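Local coordinates for protein ATP-dependent DNA ligase (Mycobacterium tuberculosis, PDB 6NHX) that seals DNA ends in an ATP-dependent reaction and, with Ku, repairs double-strand breaks by non-homologous end joining, at residues 37-40 / 45-48; 68-73 / 132-137; 93-98 / 102-107. The protein carries 1 engineered substitution. All blocks are in the same frame, centred on the assembly; numbering follows the deposited sequence.

Interaction 1 of 3, residues 37-40 / 45-48; sequences LLVE and AVRL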
# COMPACT_ATOMS: atom_id res chain seq x y z
N LEU A 37 -8.54 1.62 5.10
CA LEU A 37 -9.95 1.51 5.44
C LEU A 37 -10.26 2.30 6.69
O LEU A 37 -9.50 2.27 7.66
CB LEU A 37 -10.36 0.06 5.70
CG LEU A 37 -10.44 -0.86 4.48
CD1 LEU A 37 -10.93 -2.23 4.90
CD2 LEU A 37 -11.32 -0.28 3.38
N LEU A 38 -11.39 2.99 6.67
CA LEU A 38 -12.04 3.48 7.88
C LEU A 38 -13.13 2.47 8.24
O LEU A 38 -13.89 2.04 7.37
CB LEU A 38 -12.64 4.87 7.67
CG LEU A 38 -11.61 5.97 7.35
CD1 LEU A 38 -12.32 7.29 7.11
CD2 LEU A 38 -10.58 6.13 8.47
N VAL A 39 -13.18 2.10 9.51
CA VAL A 39 -14.04 1.00 9.97
C VAL A 39 -14.95 1.53 11.07
O VAL A 39 -14.47 2.03 12.09
CB VAL A 39 -13.20 -0.17 10.50
CG1 VAL A 39 -14.11 -1.27 11.09
CG2 VAL A 39 -12.28 -0.72 9.40
N GLU A 40 -16.26 1.40 10.86
CA GLU A 40 -17.24 1.73 11.88
C GLU A 40 -17.79 0.42 12.43
O GLU A 40 -18.36 -0.37 11.68
CB GLU A 40 -18.37 2.55 11.29
CG GLU A 40 -19.46 2.92 12.27
CD GLU A 40 -20.67 3.45 11.55
OE1 GLU A 40 -20.90 4.67 11.61
OE2 GLU A 40 -21.37 2.64 10.90
N ALA A 45 -21.93 -4.95 14.23
CA ALA A 45 -21.90 -4.84 12.78
C ALA A 45 -20.80 -3.89 12.35
O ALA A 45 -20.47 -2.92 13.04
CB ALA A 45 -23.24 -4.36 12.23
N VAL A 46 -20.23 -4.16 11.18
CA VAL A 46 -19.11 -3.40 10.66
C VAL A 46 -19.52 -2.73 9.36
O VAL A 46 -20.23 -3.33 8.54
CB VAL A 46 -17.87 -4.30 10.45
CG1 VAL A 46 -16.89 -3.66 9.52
CG2 VAL A 46 -17.20 -4.58 11.78
N ARG A 47 -19.09 -1.48 9.17
CA ARG A 47 -19.21 -0.77 7.90
C ARG A 47 -17.86 -0.19 7.53
O ARG A 47 -17.07 0.19 8.40
CB ARG A 47 -20.24 0.35 7.98
CG ARG A 47 -21.62 -0.17 8.34
CD ARG A 47 -22.61 0.94 8.58
NE ARG A 47 -22.79 1.79 7.41
CZ ARG A 47 -22.56 3.10 7.40
NH1 ARG A 47 -22.12 3.70 8.50
NH2 ARG A 47 -22.77 3.81 6.30
N LEU A 48 -17.58 -0.13 6.22
CA LEU A 48 -16.25 0.18 5.72
C LEU A 48 -16.27 1.32 4.72
O LEU A 48 -17.17 1.39 3.87
CB LEU A 48 -15.64 -1.06 5.06
CG LEU A 48 -15.60 -2.34 5.90
CD1 LEU A 48 -15.12 -3.50 5.05
CD2 LEU A 48 -14.71 -2.18 7.12
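Glu40 and Arg47 face each other as a hydrogen-bonded pair in an antiparallel beta hairpin, the one formed by strands 35-42 and 45-50. Two backbone bonds close the pair, Glu40 N to Arg47 O at 2.9 Å and Arg47 N to Glu40 O at 2.8 Å. The same two residues meet again on the face of the sheet that carries their side chains, in a salt bridge with Arg47 NH1 2.7 Å from Glu40 OE2. Glu40 is extended, its CG trans to the backbone N (chi1 179°), which carries the carboxylate out alongside Arg47, whereas Arg47 bends at chi3 (61°), which brings its guanidinium back to the carboxylate. On the other face, the non-hydrogen-bonded pair Val39 and Leu48 point the same way, and Val39 CG2 lies 3.6 Å from Leu48 CD2. Val39 CG1 meets Val46 CG1 at 4.0 Å and also touches Leu48 CD2. Phe106 of strand 105-114 packs on Leu37 and Val39, and backbone bonds from Leu37 to Gly79 and Val39 to Leu77 tie strand 35-42 to strand 74-82, leaving 45-50 at the edge of the sheet within this chain. Asp6 OD1 forms a second salt bridge with Arg47 NH2, and two carboxylates thereby hold different nitrogens of the guanidinium. Glu40 OE2 lies almost in the guanidinium plane, yet Arg47 NH1 reaches it from above the carboxylate plane, 37° out of it.

Interaction 2 of 3, residues 68-73 / 132-137; sequences EDLADH and ETLANA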
# COMPACT_ATOMS: atom_id res chain seq x y z
N GLU A 68 -17.56 -8.55 16.00
CA GLU A 68 -18.26 -9.54 16.81
C GLU A 68 -17.68 -9.61 18.22
O GLU A 68 -18.39 -9.98 19.16
CB GLU A 68 -18.22 -10.91 16.12
CG GLU A 68 -17.05 -11.78 16.55
CD GLU A 68 -17.28 -13.25 16.29
OE1 GLU A 68 -16.87 -14.08 17.14
OE2 GLU A 68 -17.88 -13.59 15.24
N ASP A 69 -16.41 -9.26 18.37
CA ASP A 69 -15.78 -9.11 19.68
C ASP A 69 -16.06 -7.75 20.30
O ASP A 69 -15.91 -7.59 21.51
CB ASP A 69 -14.26 -9.28 19.52
CG ASP A 69 -13.59 -9.79 20.77
OD1 ASP A 69 -13.65 -9.11 21.81
OD2 ASP A 69 -12.98 -10.88 20.72
N LEU A 70 -16.45 -6.76 19.49
CA LEU A 70 -16.70 -5.40 19.94
C LEU A 70 -18.19 -5.11 20.09
O LEU A 70 -18.60 -3.95 19.97
CB LEU A 70 -16.10 -4.40 18.95
CG LEU A 70 -14.59 -4.39 18.71
CD1 LEU A 70 -14.29 -3.59 17.46
CD2 LEU A 70 -13.88 -3.81 19.91
N ALA A 71 -18.99 -6.14 20.36
CA ALA A 71 -20.44 -6.01 20.19
C ALA A 71 -21.04 -4.93 21.08
O ALA A 71 -22.06 -4.33 20.71
CB ALA A 71 -21.12 -7.36 20.42
N ASP A 72 -20.44 -4.66 22.24
CA ASP A 72 -20.96 -3.64 23.14
C ASP A 72 -20.42 -2.24 22.83
O ASP A 72 -20.92 -1.26 23.40
CB ASP A 72 -20.64 -3.98 24.60
CG ASP A 72 -21.03 -5.41 24.97
OD1 ASP A 72 -20.13 -6.18 25.38
OD2 ASP A 72 -22.22 -5.76 24.85
N HIS A 73 -19.44 -2.13 21.95
CA HIS A 73 -18.78 -0.86 21.67
C HIS A 73 -19.34 -0.21 20.41
O HIS A 73 -19.86 -0.88 19.51
CB HIS A 73 -17.28 -1.07 21.47
CG HIS A 73 -16.52 -1.39 22.72
ND1 HIS A 73 -16.30 -0.46 23.72
CD2 HIS A 73 -15.92 -2.53 23.13
CE1 HIS A 73 -15.60 -1.02 24.69
NE2 HIS A 73 -15.35 -2.28 24.35
N GLU A 132 -4.88 1.12 22.18
CA GLU A 132 -4.17 -0.03 22.75
C GLU A 132 -5.01 -0.69 23.83
O GLU A 132 -5.10 -1.92 23.88
CB GLU A 132 -2.84 0.42 23.35
CG GLU A 132 -1.83 0.99 22.40
CD GLU A 132 -0.63 1.56 23.14
OE1 GLU A 132 0.43 1.74 22.51
OE2 GLU A 132 -0.75 1.81 24.36
N THR A 133 -5.64 0.12 24.69
CA THR A 133 -6.52 -0.43 25.73
C THR A 133 -7.67 -1.22 25.11
O THR A 133 -7.99 -2.32 25.56
CB THR A 133 -7.06 0.70 26.61
OG1 THR A 133 -5.98 1.36 27.27
CG2 THR A 133 -8.04 0.16 27.66
N LEU A 134 -8.31 -0.65 24.10
CA LEU A 134 -9.40 -1.33 23.42
C LEU A 134 -8.94 -2.66 22.83
O LEU A 134 -9.62 -3.69 22.97
CB LEU A 134 -9.96 -0.43 22.31
CG LEU A 134 -11.11 -1.01 21.49
CD1 LEU A 134 -12.32 -1.28 22.38
CD2 LEU A 134 -11.49 -0.10 20.33
N ALA A 135 -7.77 -2.66 22.19
CA ALA A 135 -7.29 -3.87 21.55
C ALA A 135 -6.84 -4.92 22.55
O ALA A 135 -6.96 -6.12 22.27
CB ALA A 135 -6.13 -3.55 20.61
N ASN A 136 -6.29 -4.50 23.69
CA ASN A 136 -5.85 -5.45 24.71
C ASN A 136 -7.00 -6.27 25.26
O ASN A 136 -6.78 -7.35 25.81
CB ASN A 136 -5.20 -4.72 25.88
CG ASN A 136 -3.86 -4.10 25.54
OD1 ASN A 136 -3.22 -4.48 24.56
ND2 ASN A 136 -3.44 -3.13 26.35
N ALA A 137 -8.23 -5.77 25.14
CA ALA A 137 -9.40 -6.44 25.67
C ALA A 137 -10.22 -7.16 24.60
O ALA A 137 -11.23 -7.79 24.94
CB ALA A 137 -10.29 -5.44 26.41
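Leu134 brings its CD1 methyl over one face of the His73 imidazole, a CH-pi contact in which the carbon lies 3.9 Å from the centroid of the His73 ring and 15° off the ring normal. The methyl is displaced toward the rim, and the closest ring atom is His73 NE2, 3.7 Å from Leu134 CD1. The two side chains run alongside one another, pointing opposite ways. Leu70 comes in roughly perpendicular to Leu134 and touches the same methyl, with Leu70 CD2 3.9 Å from Leu134 CD1. One branch of the helix leucine thus meets both ends of a type I beta turn, Leu70 to His73, whose His73 N to Leu70 O bond measures 2.8 Å. With CG trans to the backbone N (chi1 179°), Leu134 is directed from the helix at the turn. His73 ND1 is hydrogen-bonded to Asp115 OD1, on the ring nitrogen farther from the methyl, which probably helps fix the ring's rotation. Val75 of strand 74-82 lies against both leucines. This is local apolar packing of helix 124-136 on the turn leading into strand 74-82, within the ATP-dependent DNA ligase domain and away from its nucleotide and metal sites.

Interaction 3 of 3, residues 93-98 / 102-107; sequences SQMQNR and TRVEFW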
# COMPACT_ATOMS: atom_id res chain seq x y z
N SER A 93 0.79 -6.65 -3.66
CA SER A 93 0.42 -7.45 -4.82
C SER A 93 -0.48 -8.61 -4.42
O SER A 93 -1.39 -8.98 -5.16
CB SER A 93 1.66 -7.93 -5.59
OG SER A 93 2.46 -8.80 -4.82
N GLN A 94 -0.25 -9.21 -3.24
CA GLN A 94 -1.14 -10.28 -2.82
C GLN A 94 -2.52 -9.76 -2.46
O GLN A 94 -3.52 -10.45 -2.70
CB GLN A 94 -0.53 -11.11 -1.69
CG GLN A 94 0.73 -11.82 -2.15
CD GLN A 94 1.19 -12.92 -1.23
OE1 GLN A 94 0.39 -13.57 -0.56
NE2 GLN A 94 2.50 -13.14 -1.19
N MET A 95 -2.61 -8.55 -1.91
CA MET A 95 -3.90 -7.92 -1.71
C MET A 95 -4.59 -7.65 -3.05
O MET A 95 -5.75 -8.00 -3.25
CB MET A 95 -3.74 -6.63 -0.91
CG MET A 95 -4.98 -5.76 -0.90
SD MET A 95 -6.40 -6.57 -0.14
CE MET A 95 -5.91 -6.59 1.56
N GLN A 96 -3.86 -7.04 -3.99
CA GLN A 96 -4.43 -6.71 -5.29
C GLN A 96 -4.89 -7.94 -6.05
O GLN A 96 -5.84 -7.87 -6.84
CB GLN A 96 -3.37 -5.98 -6.11
CG GLN A 96 -3.80 -4.65 -6.62
CD GLN A 96 -2.73 -3.98 -7.45
OE1 GLN A 96 -1.72 -4.59 -7.82
NE2 GLN A 96 -2.94 -2.71 -7.74
N ASN A 97 -4.24 -9.08 -5.84
CA ASN A 97 -4.57 -10.31 -6.55
C ASN A 97 -5.28 -11.32 -5.67
O ASN A 97 -5.26 -12.51 -5.96
CB ASN A 97 -3.31 -10.92 -7.17
CG ASN A 97 -2.73 -10.05 -8.28
OD1 ASN A 97 -3.12 -10.18 -9.43
ND2 ASN A 97 -1.79 -9.18 -7.94
N ARG A 98 -5.92 -10.86 -4.60
CA ARG A 98 -6.53 -11.80 -3.67
C ARG A 98 -7.71 -12.50 -4.32
O ARG A 98 -8.38 -11.97 -5.20
CB ARG A 98 -6.98 -11.09 -2.39
CG ARG A 98 -8.14 -10.14 -2.54
CD ARG A 98 -8.38 -9.47 -1.21
NE ARG A 98 -9.31 -8.35 -1.28
CZ ARG A 98 -10.57 -8.40 -0.86
NH1 ARG A 98 -11.05 -9.53 -0.35
NH2 ARG A 98 -11.35 -7.33 -0.95
N THR A 102 -8.39 -16.11 0.05
CA THR A 102 -7.29 -15.37 0.64
C THR A 102 -7.71 -14.75 1.96
O THR A 102 -8.74 -14.09 2.04
CB THR A 102 -6.85 -14.27 -0.32
OG1 THR A 102 -6.56 -14.84 -1.60
CG2 THR A 102 -5.59 -13.59 0.20
N ARG A 103 -6.89 -14.94 2.99
CA ARG A 103 -7.15 -14.34 4.29
C ARG A 103 -6.79 -12.86 4.27
O ARG A 103 -5.71 -12.48 3.83
CB ARG A 103 -6.36 -15.07 5.37
CG ARG A 103 -6.49 -16.59 5.29
CD ARG A 103 -5.52 -17.31 6.22
NE ARG A 103 -5.69 -16.92 7.62
CZ ARG A 103 -6.70 -17.30 8.40
NH1 ARG A 103 -7.65 -18.10 7.92
NH2 ARG A 103 -6.76 -16.89 9.66
N VAL A 104 -7.72 -12.02 4.72
CA VAL A 104 -7.53 -10.58 4.84
C VAL A 104 -7.63 -10.20 6.31
O VAL A 104 -8.55 -10.65 7.01
CB VAL A 104 -8.58 -9.82 4.01
CG1 VAL A 104 -8.50 -8.31 4.26
CG2 VAL A 104 -8.42 -10.15 2.53
N GLU A 105 -6.70 -9.38 6.79
CA GLU A 105 -6.72 -8.83 8.14
C GLU A 105 -6.92 -7.33 8.08
O GLU A 105 -6.58 -6.67 7.09
CB GLU A 105 -5.39 -9.11 8.84
CG GLU A 105 -5.09 -10.58 9.00
CD GLU A 105 -3.99 -10.90 9.99
OE1 GLU A 105 -3.73 -10.11 10.90
OE2 GLU A 105 -3.39 -12.00 9.86
N PHE A 106 -7.42 -6.78 9.17
CA PHE A 106 -7.44 -5.33 9.37
C PHE A 106 -6.45 -5.01 10.48
O PHE A 106 -6.56 -5.53 11.59
CB PHE A 106 -8.84 -4.84 9.72
CG PHE A 106 -8.90 -3.37 10.02
CD1 PHE A 106 -8.66 -2.42 9.02
CD2 PHE A 106 -9.18 -2.92 11.30
CE1 PHE A 106 -8.73 -1.07 9.31
CE2 PHE A 106 -9.24 -1.56 11.58
CZ PHE A 106 -9.02 -0.65 10.60
N TRP A 107 -5.44 -4.19 10.16
CA TRP A 107 -4.48 -3.72 11.14
C TRP A 107 -4.82 -2.27 11.46
O TRP A 107 -4.64 -1.38 10.62
CB TRP A 107 -3.04 -3.84 10.62
CG TRP A 107 -2.54 -5.28 10.57
CD1 TRP A 107 -3.28 -6.41 10.76
CD2 TRP A 107 -1.19 -5.72 10.32
NE1 TRP A 107 -2.48 -7.53 10.66
CE2 TRP A 107 -1.20 -7.13 10.39
CE3 TRP A 107 0.01 -5.07 10.06
CZ2 TRP A 107 -0.04 -7.89 10.20
CZ3 TRP A 107 1.16 -5.83 9.87
CH2 TRP A 107 1.12 -7.22 9.92
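Val104 packs against the aliphatic part of Arg98 and the methyl of Met95, and Thr102 packs on Arg98 nearer the backbone. Val104 divides its two methyls between the partners. CG1, anti to the backbone N (chi1 173°), meets Met95 CE at 4.1 Å, while Val104 CG2 lies 3.8 Å from Arg98 CD. Both Met95 and Arg98 lie roughly perpendicular to the valine. Met95 bends at chi2 and chi3, which turns its terminal methyl toward Val104. Arg98 instead runs extended from CG to NE; its aliphatic part crosses the valine and its guanidinium meets Val104 CG2 only obliquely.

Backbone-near packing joins the ends of the intervening loop. Arg98 CB and Thr102 CB are 3.8 Å apart, and Thr102 CG2 also touches Arg98 CB. Thr102 OG1 approaches Arg98 CA at 3.7 Å.

The polar ends of Arg98 and Thr102 bond outside the two segments. Arg98 NH2 bonds to Glu59 O, which probably helps hold the extended chain across Val104, and Thr102 OG1 bonds to Gly99 N within the connecting loop. Within 102-107, Trp107 NE1 donates to Glu105 OE1 at 2.9 Å with an N-H...O angle of 168°. The oxygen lies in the indole plane but is approached from above the carboxylate plane. Trp107 also packs edge-to-face with Trp32.

Met95 additionally touches Tyr35 and Ala81, and its side chain is about 7 Å from that of Asp33, a likely manganese ligand by similarity. The arrangement is a short helix, 92-96, joined by a short loop to the segment that leads into strand 105-114, near the ATP pocket of the ligase domain.

All three contacts belong to the ATP-dependent DNA ligase domain. Interactions 1 and 3 share one antiparallel sheet, in which strands 35-42 and 105-114 flank strand 74-82. Their centres are about 17 Å apart, and they touch where Phe106 CZ packs 3.5 Å from Val39 CG2. Interaction 2 lies about 14 Å from interaction 1 and 23 Å from interaction 3, centre to centre, without touching either. Along the chain interaction 1 closes first, and interaction 3 is then nested inside the long loop closed by interaction 2. The sheet joins the peripheral hairpin to interaction 3, where Met95 lies about 7 Å, side chain to side chain, from the likely metal ligand Asp33.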